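Local coordinates for designed helical repeat protein (Synthetic construct, PDB 5CWQ) that serves as a de novo designed scaffold, built of helices packed side by side into a repeating array, with no catalytic or binding function assigned, at residues E35-L40 / D90-L95; E49-A54 / L107-C112; V149-L154 / R192-S197; A163-A168 / E178-D183. One frame throughout, in Å; residues are numbered along the deposited sequence.

Overall arrangement
From the N terminus, the chain passes through helix 33-57, which carries the first segments of contacts 1 and 2. Both are completed on helix 90-114: contact 1 closes a loop of about 50 residues, and contact 2, which opens before contact 1 closes, crosses it. Together they tie these two nearly parallel helices at two places whose centres lie about 23 Å apart. Further along, contact 3 opens on helix 147-171 and closes on helix 174-201, with contact 4, nearer the connection, nested inside its loop. The two pairs meet through helices 90-114 and 147-171: contact 1 packs on contact 3, and contact 2 on contact 4, so these helices touch at two places along their length.

Contact 1: residues E35-L40 / D90-L95; sequences ELAEAL and DEVLAL
The methyl of Ala-37 points toward the second helix, its CB 3.8 Å from CB of Leu-95, and this apolar pair is the heart of the contact. A second apolar partner comes from Val-92. Its CG1 branch lies anti to the backbone N (chi1 176°) and reaches the flank of the same methyl, CG1 of Val-92 being 4.2 Å from CB of Ala-37. The carbonyl oxygen of Val-92 is just as near, so the alanine rests on backbone as well as on side chains. The pair belongs to a designed helical repeat array, in which these two helices run side by side: the short axes run 9.0 Å apart and only 15° from parallel, with the antiparallel helix 60-86 between them in sequence. At the margin the interaction is looser, and CG of Glu-38 comes within 4.3 Å of CD1 of Leu-95. No charged atoms pair across the two segments. Glu-91 forms a salt bridge with Lys-34, and Glu-35 with Arg-30. The carboxylates of Glu-38 and Glu-91 remain apart, OE2 to OE2 6.0 Å, and Lys-34 probably offsets part of the negative charge that Glu-91 shares with nearby Glu-148.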
loop_
_atom_site.group_PDB
_atom_site.type_symbol
_atom_site.label_atom_id
_atom_site.label_comp_id
_atom_site.label_asym_id
_atom_site.label_seq_id
_atom_site.Cartn_x
_atom_site.Cartn_y
_atom_site.Cartn_z
ATOM N N GLU A 35 -12.386 -3.468 12.517
ATOM C CA GLU A 35 -11.249 -3.799 13.368
ATOM C C GLU A 35 -10.378 -4.854 12.699
ATOM O O GLU A 35 -9.154 -4.844 12.837
ATOM C CB GLU A 35 -11.721 -4.294 14.736
ATOM C CG GLU A 35 -12.272 -3.198 15.632
ATOM C CD GLU A 35 -12.572 -3.688 17.035
ATOM O OE1 GLU A 35 -12.517 -4.917 17.262
ATOM O OE2 GLU A 35 -12.863 -2.846 17.910
ATOM N N LEU A 36 -11.020 -5.766 11.977
ATOM C CA LEU A 36 -10.308 -6.799 11.236
ATOM C C LEU A 36 -9.459 -6.164 10.143
ATOM O O LEU A 36 -8.283 -6.492 9.988
ATOM C CB LEU A 36 -11.298 -7.802 10.639
ATOM C CG LEU A 36 -10.743 -8.849 9.672
ATOM C CD1 LEU A 36 -9.621 -9.642 10.306
ATOM C CD2 LEU A 36 -11.856 -9.780 9.210
ATOM N N ALA A 37 -10.063 -5.243 9.399
ATOM C CA ALA A 37 -9.377 -4.541 8.321
ATOM C C ALA A 37 -8.199 -3.727 8.850
ATOM O O ALA A 37 -7.128 -3.697 8.240
ATOM C CB ALA A 37 -10.354 -3.637 7.581
ATOM N N GLU A 38 -8.400 -3.067 9.985
ATOM C CA GLU A 38 -7.348 -2.268 10.603
ATOM C C GLU A 38 -6.201 -3.153 11.074
ATOM O O GLU A 38 -5.036 -2.766 10.996
ATOM C CB GLU A 38 -7.909 -1.461 11.775
ATOM C CG GLU A 38 -8.766 -0.280 11.342
ATOM C CD GLU A 38 -9.502 0.373 12.498
ATOM O OE1 GLU A 38 -9.510 -0.203 13.607
ATOM O OE2 GLU A 38 -10.075 1.462 12.292
ATOM N N ALA A 39 -6.539 -4.343 11.560
ATOM C CA ALA A 39 -5.535 -5.294 12.014
ATOM C C ALA A 39 -4.707 -5.806 10.838
ATOM O O ALA A 39 -3.503 -6.024 10.965
ATOM C CB ALA A 39 -6.197 -6.454 12.745
ATOM N N LEU A 40 -5.356 -5.986 9.691
ATOM C CA LEU A 40 -4.678 -6.476 8.495
ATOM C C LEU A 40 -3.724 -5.422 7.939
ATOM O O LEU A 40 -2.691 -5.759 7.361
ATOM C CB LEU A 40 -5.699 -6.890 7.430
ATOM C CG LEU A 40 -6.515 -8.150 7.743
ATOM C CD1 LEU A 40 -7.590 -8.374 6.690
ATOM C CD2 LEU A 40 -5.622 -9.380 7.859
ATOM N N ASP A 90 -18.298 1.082 2.703
ATOM C CA ASP A 90 -17.226 1.686 1.919
ATOM C C ASP A 90 -15.976 1.984 2.748
ATOM O O ASP A 90 -14.862 1.938 2.228
ATOM C CB ASP A 90 -17.729 2.970 1.256
ATOM C CG ASP A 90 -18.837 2.710 0.252
ATOM O OD1 ASP A 90 -18.700 1.762 -0.549
ATOM O OD2 ASP A 90 -19.846 3.445 0.267
ATOM N N GLU A 91 -16.161 2.291 4.030
ATOM C CA GLU A 91 -15.033 2.601 4.903
ATOM C C GLU A 91 -14.165 1.368 5.122
ATOM O O GLU A 91 -12.942 1.429 4.996
ATOM C CB GLU A 91 -15.513 3.140 6.252
ATOM C CG GLU A 91 -14.373 3.578 7.168
ATOM C CD GLU A 91 -14.845 4.025 8.537
ATOM O OE1 GLU A 91 -15.969 3.652 8.936
ATOM O OE2 GLU A 91 -14.087 4.748 9.216
ATOM N N VAL A 92 -14.803 0.254 5.458
ATOM C CA VAL A 92 -14.096 -1.006 5.645
ATOM C C VAL A 92 -13.451 -1.442 4.332
ATOM O O VAL A 92 -12.333 -1.958 4.325
ATOM C CB VAL A 92 -15.042 -2.112 6.163
ATOM C CG1 VAL A 92 -14.322 -3.453 6.262
ATOM C CG2 VAL A 92 -15.619 -1.724 7.516
ATOM N N LEU A 93 -14.157 -1.234 3.226
ATOM C CA LEU A 93 -13.618 -1.564 1.911
ATOM C C LEU A 93 -12.314 -0.813 1.672
ATOM O O LEU A 93 -11.314 -1.407 1.275
ATOM C CB LEU A 93 -14.629 -1.230 0.807
ATOM C CG LEU A 93 -14.140 -1.398 -0.638
ATOM C CD1 LEU A 93 -13.665 -2.824 -0.907
ATOM C CD2 LEU A 93 -15.241 -1.002 -1.616
ATOM N N ALA A 94 -12.331 0.492 1.927
ATOM C CA ALA A 94 -11.159 1.331 1.714
ATOM C C ALA A 94 -10.000 0.866 2.587
ATOM O O ALA A 94 -8.857 0.809 2.133
ATOM C CB ALA A 94 -11.492 2.792 1.998
ATOM N N LEU A 95 -10.300 0.529 3.836
ATOM C CA LEU A 95 -9.285 0.030 4.759
ATOM C C LEU A 95 -8.691 -1.287 4.264
ATOM O O LEU A 95 -7.484 -1.505 4.355
ATOM C CB LEU A 95 -9.880 -0.152 6.158
ATOM C CG LEU A 95 -10.276 1.143 6.873
ATOM C CD1 LEU A 95 -11.215 0.851 8.036
ATOM C CD2 LEU A 95 -9.041 1.886 7.355
#

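Contact 2: residues E49-A54 / L107-C112; sequences ELARVA and LAEVAC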
loop_
_atom_site.group_PDB
_atom_site.type_symbol
_atom_site.label_atom_id
_atom_site.label_comp_id
_atom_site.label_asym_id
_atom_site.label_seq_id
_atom_site.Cartn_x
_atom_site.Cartn_y
_atom_site.Cartn_z
ATOM N N GLU A 49 8.078 -4.476 6.924
ATOM C CA GLU A 49 9.287 -4.322 7.720
ATOM C C GLU A 49 10.185 -5.548 7.568
ATOM O O GLU A 49 11.397 -5.420 7.410
ATOM C CB GLU A 49 8.935 -4.095 9.192
ATOM C CG GLU A 49 10.088 -3.571 10.029
ATOM C CD GLU A 49 9.687 -3.281 11.465
ATOM O OE1 GLU A 49 8.473 -3.306 11.763
ATOM O OE2 GLU A 49 10.587 -3.027 12.296
ATOM N N LEU A 50 9.583 -6.734 7.604
ATOM C CA LEU A 50 10.326 -7.979 7.427
ATOM C C LEU A 50 10.992 -8.037 6.055
ATOM O O LEU A 50 12.127 -8.497 5.924
ATOM C CB LEU A 50 9.400 -9.185 7.606
ATOM C CG LEU A 50 8.854 -9.421 9.015
ATOM C CD1 LEU A 50 7.724 -10.443 8.983
ATOM C CD2 LEU A 50 9.959 -9.877 9.956
ATOM N N ALA A 51 10.281 -7.570 5.035
ATOM C CA ALA A 51 10.804 -7.567 3.674
ATOM C C ALA A 51 12.018 -6.649 3.557
ATOM O O ALA A 51 13.014 -6.998 2.921
ATOM C CB ALA A 51 9.722 -7.142 2.695
ATOM N N ARG A 52 11.931 -5.477 4.175
ATOM C CA ARG A 52 13.016 -4.507 4.118
ATOM C C ARG A 52 14.240 -4.999 4.886
ATOM O O ARG A 52 15.375 -4.721 4.497
ATOM C CB ARG A 52 12.550 -3.155 4.661
ATOM C CG ARG A 52 11.686 -2.381 3.679
ATOM C CD ARG A 52 11.201 -1.066 4.259
ATOM N NE ARG A 52 10.869 -0.107 3.206
ATOM C CZ ARG A 52 11.655 0.891 2.804
ATOM N NH1 ARG A 52 12.842 1.102 3.365
ATOM N NH2 ARG A 52 11.242 1.696 1.834
ATOM N N VAL A 53 14.009 -5.732 5.973
ATOM C CA VAL A 53 15.100 -6.347 6.724
ATOM C C VAL A 53 15.781 -7.402 5.858
ATOM O O VAL A 53 17.007 -7.506 5.838
ATOM C CB VAL A 53 14.600 -6.987 8.045
ATOM C CG1 VAL A 53 15.670 -7.888 8.668
ATOM C CG2 VAL A 53 14.190 -5.910 9.032
ATOM N N ALA A 54 14.976 -8.187 5.147
ATOM C CA ALA A 54 15.503 -9.206 4.248
ATOM C C ALA A 54 16.336 -8.561 3.140
ATOM O O ALA A 54 17.411 -9.053 2.797
ATOM C CB ALA A 54 14.369 -10.028 3.652
ATOM N N LEU A 107 5.320 -7.282 -1.619
ATOM C CA LEU A 107 5.617 -8.275 -2.649
ATOM C C LEU A 107 6.560 -7.705 -3.705
ATOM O O LEU A 107 7.439 -8.404 -4.206
ATOM C CB LEU A 107 4.331 -8.771 -3.317
ATOM C CG LEU A 107 3.396 -9.638 -2.471
ATOM C CD1 LEU A 107 2.085 -9.866 -3.206
ATOM C CD2 LEU A 107 4.045 -10.966 -2.124
ATOM N N ALA A 108 6.367 -6.436 -4.044
ATOM C CA ALA A 108 7.211 -5.767 -5.025
ATOM C C ALA A 108 8.643 -5.639 -4.509
ATOM O O ALA A 108 9.599 -5.935 -5.228
ATOM C CB ALA A 108 6.643 -4.400 -5.361
ATOM N N GLU A 109 8.778 -5.200 -3.259
ATOM C CA GLU A 109 10.080 -5.051 -2.617
ATOM C C GLU A 109 10.856 -6.366 -2.610
ATOM O O GLU A 109 12.046 -6.394 -2.928
ATOM C CB GLU A 109 9.908 -4.538 -1.181
ATOM C CG GLU A 109 9.380 -3.102 -1.087
ATOM C CD GLU A 109 8.849 -2.743 0.294
ATOM O OE1 GLU A 109 8.513 -3.661 1.072
ATOM O OE2 GLU A 109 8.763 -1.534 0.601
ATOM N N VAL A 110 10.184 -7.456 -2.253
ATOM C CA VAL A 110 10.829 -8.764 -2.232
ATOM C C VAL A 110 11.236 -9.173 -3.645
ATOM O O VAL A 110 12.342 -9.667 -3.860
ATOM C CB VAL A 110 9.910 -9.850 -1.628
ATOM C CG1 VAL A 110 10.535 -11.235 -1.783
ATOM C CG2 VAL A 110 9.645 -9.556 -0.164
ATOM N N ALA A 111 10.339 -8.962 -4.602
ATOM C CA ALA A 111 10.599 -9.339 -5.985
ATOM C C ALA A 111 11.847 -8.639 -6.509
ATOM O O ALA A 111 12.711 -9.272 -7.118
ATOM C CB ALA A 111 9.402 -9.010 -6.856
ATOM N N CYS A 112 11.943 -7.337 -6.257
ATOM C CA CYS A 112 13.091 -6.555 -6.703
ATOM C C CYS A 112 14.373 -6.993 -6.001
ATOM O O CYS A 112 15.404 -7.189 -6.645
ATOM C CB CYS A 112 12.852 -5.063 -6.461
ATOM S SG CYS A 112 11.529 -4.345 -7.471
HETATM O O HOH W 1 9.743 0.411 -0.702
#
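Glu-109, the residue most buried by this contact, extends across the groove between two nearly parallel helices and meets both Ala-51 and Arg-52. Its CG is anti to the carbonyl carbon (chi1 -68°) and the chain beyond is extended, which carries the carboxylate over to the facing helix. There OE1 of Glu-109 lies 4.0 Å from CB of Ala-51, while OE2 of Glu-109 faces NE of Arg-52 in a long salt bridge of 3.6 Å. The guanidinium and carboxylate planes stand 81° apart, so the charges meet without the side-on pairing of two flat groups. A water bridges the two groups, accepting a weak bond from NH2 of Arg-52 (3.2 Å) and donating to OE2 of Glu-109, where the modelled 2.5 Å is doubtfully short. Gln-48 adds a further weak hydrogen bond to OE2. Beside this polar pair, CB of Ala-51 packs 3.7 Å from CG2 of Val-110. In this helical repeat array, helix 60-86 packs against both partners, touching Ala-54 and Leu-107. Helix 5-30 lies against Glu-49 and Leu-50, and helix 147-171 against Ala-108 and Glu-109, with Cys-112 disulfide-bonded to Cys-170.

Contact 3: residues V149-L154 / R192-S197; sequences VLALAL and RKVKES
Val-194 is the bump of this contact, setting its two methyls over a shallow hollow lined by Leu-150, Ala-151 and Leu-154. The helices that bear them, 147-171 and 174-201, follow each other directly and form an antiparallel helical hairpin; the short axes here make an angle of 150° and come within 10.7 Å. At this spacing the leucine and valine branches bridge the two helices. The floor of the hollow is Ala-151, whose small methyl faces CG1 of Val-194 at 4.4 Å, and the leucines one turn apart form its walls. These walls are built differently. Leu-150 has CG anti to its backbone N (chi1 171°), whereas in Leu-154 CG is anti to the carbonyl carbon (chi1 -71°), and the two chains thus lean toward each other over the intervening turn. Around the hairpin, Leu-150 also packs on Ser-138 of helix 117-144 and Ala-151 on Leu-209 of helix 204-230, so the hollow is set within the layered core of the repeat protein. Charge stays outside it, as in the salt bridge from Lys-195 to Glu-214. The CG2 methyl of Val-194 rests across both leucine ends, 3.7 Å from CD2 of Leu-150 and 3.8 Å from CD1 of Leu-154.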
loop_
_atom_site.group_PDB
_atom_site.type_symbol
_atom_site.label_atom_id
_atom_site.label_comp_id
_atom_site.label_asym_id
_atom_site.label_seq_id
_atom_site.Cartn_x
_atom_site.Cartn_y
_atom_site.Cartn_z
ATOM N N VAL A 149 -13.591 8.394 3.663
ATOM C CA VAL A 149 -13.445 7.270 2.744
ATOM C C VAL A 149 -12.594 7.678 1.548
ATOM O O VAL A 149 -11.752 6.909 1.088
ATOM C CB VAL A 149 -14.816 6.750 2.252
ATOM C CG1 VAL A 149 -14.646 5.679 1.172
ATOM C CG2 VAL A 149 -15.619 6.198 3.417
ATOM N N LEU A 150 -12.819 8.891 1.054
ATOM C CA LEU A 150 -12.043 9.416 -0.063
ATOM C C LEU A 150 -10.559 9.407 0.275
ATOM O O LEU A 150 -9.740 8.917 -0.502
ATOM C CB LEU A 150 -12.495 10.835 -0.418
ATOM C CG LEU A 150 -11.626 11.595 -1.428
ATOM C CD1 LEU A 150 -11.468 10.812 -2.720
ATOM C CD2 LEU A 150 -12.215 12.969 -1.712
ATOM N N ALA A 151 -10.223 9.937 1.446
ATOM C CA ALA A 151 -8.832 10.024 1.871
ATOM C C ALA A 151 -8.216 8.635 2.026
ATOM O O ALA A 151 -7.048 8.429 1.697
ATOM C CB ALA A 151 -8.724 10.806 3.173
ATOM N N LEU A 152 -9.001 7.682 2.519
ATOM C CA LEU A 152 -8.515 6.316 2.685
ATOM C C LEU A 152 -8.236 5.679 1.331
ATOM O O LEU A 152 -7.212 5.020 1.145
ATOM C CB LEU A 152 -9.523 5.471 3.467
ATOM C CG LEU A 152 -9.654 5.831 4.946
ATOM C CD1 LEU A 152 -10.850 5.123 5.570
ATOM C CD2 LEU A 152 -8.375 5.495 5.705
ATOM N N ALA A 153 -9.147 5.886 0.387
ATOM C CA ALA A 153 -8.968 5.382 -0.966
ATOM C C ALA A 153 -7.713 5.973 -1.604
ATOM O O ALA A 153 -7.006 5.287 -2.332
ATOM C CB ALA A 153 -10.201 5.691 -1.820
ATOM N N LEU A 154 -7.427 7.240 -1.319
ATOM C CA LEU A 154 -6.256 7.896 -1.901
ATOM C C LEU A 154 -4.959 7.297 -1.357
ATOM O O LEU A 154 -3.954 7.225 -2.066
ATOM C CB LEU A 154 -6.291 9.404 -1.634
ATOM C CG LEU A 154 -7.354 10.198 -2.398
ATOM C CD1 LEU A 154 -7.360 11.646 -1.943
ATOM C CD2 LEU A 154 -7.144 10.120 -3.906
ATOM N N ARG A 192 -3.552 16.604 -1.842
ATOM C CA ARG A 192 -3.282 17.948 -1.344
ATOM C C ARG A 192 -4.571 18.760 -1.239
ATOM O O ARG A 192 -4.786 19.471 -0.257
ATOM C CB ARG A 192 -2.278 18.666 -2.249
ATOM C CG ARG A 192 -1.822 20.013 -1.707
ATOM C CD ARG A 192 -0.763 20.664 -2.586
ATOM N NE ARG A 192 -1.307 21.151 -3.855
ATOM C CZ ARG A 192 -1.142 20.563 -5.040
ATOM N NH1 ARG A 192 -0.436 19.443 -5.163
ATOM N NH2 ARG A 192 -1.686 21.108 -6.118
ATOM N N LYS A 193 -5.427 18.651 -2.249
ATOM C CA LYS A 193 -6.694 19.378 -2.255
ATOM C C LYS A 193 -7.616 18.879 -1.147
ATOM O O LYS A 193 -8.263 19.675 -0.464
ATOM C CB LYS A 193 -7.392 19.247 -3.611
ATOM C CG LYS A 193 -6.684 19.960 -4.751
ATOM C CD LYS A 193 -7.589 20.083 -5.970
ATOM C CE LYS A 193 -6.796 20.300 -7.249
ATOM N NZ LYS A 193 -6.794 19.083 -8.111
ATOM N N VAL A 194 -7.674 17.562 -0.971
ATOM C CA VAL A 194 -8.460 16.971 0.105
ATOM C C VAL A 194 -7.934 17.461 1.454
ATOM O O VAL A 194 -8.712 17.780 2.354
ATOM C CB VAL A 194 -8.427 15.425 0.048
ATOM C CG1 VAL A 194 -9.044 14.815 1.298
ATOM C CG2 VAL A 194 -9.163 14.927 -1.191
ATOM N N LYS A 195 -6.613 17.524 1.582
ATOM C CA LYS A 195 -5.978 18.003 2.807
ATOM C C LYS A 195 -6.357 19.453 3.108
ATOM O O LYS A 195 -6.677 19.796 4.247
ATOM C CB LYS A 195 -4.455 17.872 2.702
ATOM C CG LYS A 195 -3.686 18.416 3.902
ATOM C CD LYS A 195 -2.188 18.460 3.632
ATOM C CE LYS A 195 -1.830 19.539 2.622
ATOM N NZ LYS A 195 -0.368 19.591 2.361
ATOM N N GLU A 196 -6.319 20.300 2.084
ATOM C CA GLU A 196 -6.604 21.722 2.252
ATOM C C GLU A 196 -8.080 21.973 2.555
ATOM O O GLU A 196 -8.415 22.879 3.320
ATOM C CB GLU A 196 -6.180 22.494 1.004
ATOM C CG GLU A 196 -4.672 22.559 0.826
ATOM C CD GLU A 196 -4.256 23.116 -0.521
ATOM O OE1 GLU A 196 -5.133 23.301 -1.392
ATOM O OE2 GLU A 196 -3.048 23.370 -0.708
ATOM N N SER A 197 -8.957 21.176 1.951
ATOM C CA SER A 197 -10.387 21.277 2.220
ATOM C C SER A 197 -10.695 20.845 3.650
ATOM O O SER A 197 -11.545 21.434 4.318
ATOM C CB SER A 197 -11.186 20.429 1.229
ATOM O OG SER A 197 -11.172 21.005 -0.064
#

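Contact 4: residues A163-A168 / E178-D183; sequences ALAEVA and ERAYED. With PO4 (phosphate ion), chain F.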
loop_
_atom_site.group_PDB
_atom_site.type_symbol
_atom_site.label_atom_id
_atom_site.label_comp_id
_atom_site.label_asym_id
_atom_site.label_seq_id
_atom_site.Cartn_x
_atom_site.Cartn_y
_atom_site.Cartn_z
ATOM N N ALA A 163 4.045 0.855 -5.421
ATOM C CA ALA A 163 4.394 -0.498 -5.825
ATOM C C ALA A 163 4.756 -0.534 -7.306
ATOM O O ALA A 163 5.701 -1.216 -7.705
ATOM C CB ALA A 163 3.246 -1.456 -5.528
ATOM N N LEU A 164 4.009 0.207 -8.117
ATOM C CA LEU A 164 4.292 0.285 -9.546
ATOM C C LEU A 164 5.653 0.928 -9.787
ATOM O O LEU A 164 6.428 0.466 -10.626
ATOM C CB LEU A 164 3.204 1.074 -10.276
ATOM C CG LEU A 164 1.833 0.399 -10.372
ATOM C CD1 LEU A 164 0.803 1.367 -10.933
ATOM C CD2 LEU A 164 1.892 -0.870 -11.221
ATOM N N ALA A 165 5.930 1.998 -9.049
ATOM C CA ALA A 165 7.216 2.680 -9.132
ATOM C C ALA A 165 8.351 1.735 -8.750
ATOM O O ALA A 165 9.413 1.737 -9.375
ATOM C CB ALA A 165 7.223 3.902 -8.234
ATOM N N GLU A 166 8.109 0.931 -7.720
ATOM C CA GLU A 166 9.088 -0.028 -7.223
ATOM C C GLU A 166 9.499 -1.006 -8.320
ATOM O O GLU A 166 10.685 -1.171 -8.609
ATOM C CB GLU A 166 8.512 -0.786 -6.023
ATOM C CG GLU A 166 9.458 -1.775 -5.362
ATOM C CD GLU A 166 10.491 -1.111 -4.473
ATOM O OE1 GLU A 166 10.498 0.136 -4.382
ATOM O OE2 GLU A 166 11.297 -1.844 -3.861
ATOM N N VAL A 167 8.507 -1.642 -8.934
ATOM C CA VAL A 167 8.761 -2.635 -9.970
ATOM C C VAL A 167 9.374 -1.992 -11.208
ATOM O O VAL A 167 10.341 -2.508 -11.764
ATOM C CB VAL A 167 7.468 -3.372 -10.369
ATOM C CG1 VAL A 167 7.732 -4.350 -11.514
ATOM C CG2 VAL A 167 6.890 -4.102 -9.171
ATOM N N ALA A 168 8.804 -0.869 -11.638
ATOM C CA ALA A 168 9.260 -0.187 -12.845
ATOM C C ALA A 168 10.742 0.156 -12.749
ATOM O O ALA A 168 11.470 0.104 -13.743
ATOM C CB ALA A 168 8.440 1.074 -13.083
ATOM N N GLU A 178 7.066 5.884 -16.409
ATOM C CA GLU A 178 6.343 7.071 -16.846
ATOM C C GLU A 178 4.910 7.046 -16.323
ATOM O O GLU A 178 4.404 8.054 -15.826
ATOM C CB GLU A 178 6.359 7.171 -18.377
ATOM C CG GLU A 178 5.420 8.222 -18.972
ATOM C CD GLU A 178 5.708 9.632 -18.484
ATOM O OE1 GLU A 178 6.812 9.872 -17.950
ATOM O OE2 GLU A 178 4.824 10.503 -18.636
ATOM N N ARG A 179 4.262 5.889 -16.435
ATOM C CA ARG A 179 2.901 5.721 -15.942
ATOM C C ARG A 179 2.825 5.962 -14.436
ATOM O O ARG A 179 1.933 6.659 -13.956
ATOM C CB ARG A 179 2.379 4.322 -16.273
ATOM C CG ARG A 179 1.633 4.235 -17.596
ATOM C CD ARG A 179 1.262 2.799 -17.921
ATOM N NE ARG A 179 2.421 2.020 -18.349
ATOM C CZ ARG A 179 2.450 0.692 -18.422
ATOM N NH1 ARG A 179 1.383 -0.020 -18.083
ATOM N NH2 ARG A 179 3.550 0.074 -18.825
ATOM N N ALA A 180 3.766 5.380 -13.700
ATOM C CA ALA A 180 3.823 5.554 -12.254
ATOM C C ALA A 180 4.020 7.024 -11.900
ATOM O O ALA A 180 3.363 7.549 -11.001
ATOM C CB ALA A 180 4.943 4.712 -11.661
ATOM N N TYR A 181 4.926 7.679 -12.619
ATOM C CA TYR A 181 5.211 9.092 -12.406
ATOM C C TYR A 181 3.963 9.952 -12.573
ATOM O O TYR A 181 3.672 10.805 -11.734
ATOM C CB TYR A 181 6.299 9.564 -13.371
ATOM C CG TYR A 181 6.543 11.056 -13.335
ATOM C CD1 TYR A 181 7.348 11.625 -12.356
ATOM C CD2 TYR A 181 5.972 11.895 -14.283
ATOM C CE1 TYR A 181 7.573 12.989 -12.320
ATOM C CE2 TYR A 181 6.191 13.258 -14.256
ATOM C CZ TYR A 181 6.993 13.801 -13.274
ATOM O OH TYR A 181 7.210 15.161 -13.250
ATOM N N GLU A 182 3.230 9.730 -13.660
ATOM C CA GLU A 182 2.024 10.502 -13.930
ATOM C C GLU A 182 0.929 10.177 -12.916
ATOM O O GLU A 182 0.212 11.070 -12.466
ATOM C CB GLU A 182 1.529 10.240 -15.354
ATOM C CG GLU A 182 2.496 10.703 -16.440
ATOM C CD GLU A 182 2.736 12.206 -16.423
ATOM O OE1 GLU A 182 1.918 12.939 -15.825
ATOM O OE2 GLU A 182 3.746 12.654 -17.011
ATOM N N ASP A 183 0.803 8.899 -12.561
ATOM C CA ASP A 183 -0.133 8.485 -11.519
ATOM C C ASP A 183 0.163 9.202 -10.206
ATOM O O ASP A 183 -0.747 9.687 -9.535
ATOM C CB ASP A 183 -0.072 6.971 -11.287
ATOM C CG ASP A 183 -0.616 6.171 -12.451
ATOM O OD1 ASP A 183 -1.385 6.722 -13.265
ATOM O OD2 ASP A 183 -0.276 4.972 -12.541
HETATM P P PO4 F . 9.611 16.424 -10.462
HETATM O O1 PO4 F . 9.820 17.505 -9.430
HETATM O O2 PO4 F . 10.785 16.397 -11.411
HETATM O O3 PO4 F . 8.343 16.703 -11.234
HETATM O O4 PO4 F . 9.495 15.087 -9.770
#
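Ala-180 and Ala-165 bring the two backbones closer than in any of the other three contacts, their CA atoms 5.4 Å apart, and the methyl of Ala-180 settles on the facing main chain, with CB 3.9 Å from N of Ala-165. This is the near-connection end of an antiparallel helical hairpin, whose short axes approach to 8.8 Å at an angle of 154°; two alanines make the tight approach possible. Leu-164 widens the apolar patch, its CB 4.3 Å from CB of Ala-180. The neighbouring Tyr-181 turns away from this interface. With its CG anti to the backbone N (chi1 173°), the ring runs toward helix 204-230, where its hydroxyl donates to O3 of a phosphate ion, OH to O3 2.8 Å and close to the ring plane. Gln-225 also binds this ion, which probably comes from the crystallisation liquor, and His-234 of the C-terminal histidine tag stacks with the ring. With ring and hydroxyl gone, as in an alanine at this position, the phosphate is likely to be held less firmly, and the tag histidine to be less closely placed, left without its stacking partner though still hydrogen-bonded to Glu-178. On the other flank, Asp-183 forms a salt bridge through OD1 with Arg-135, while its OD2 lies 4.1 Å from the CD1 methyl of Leu-164.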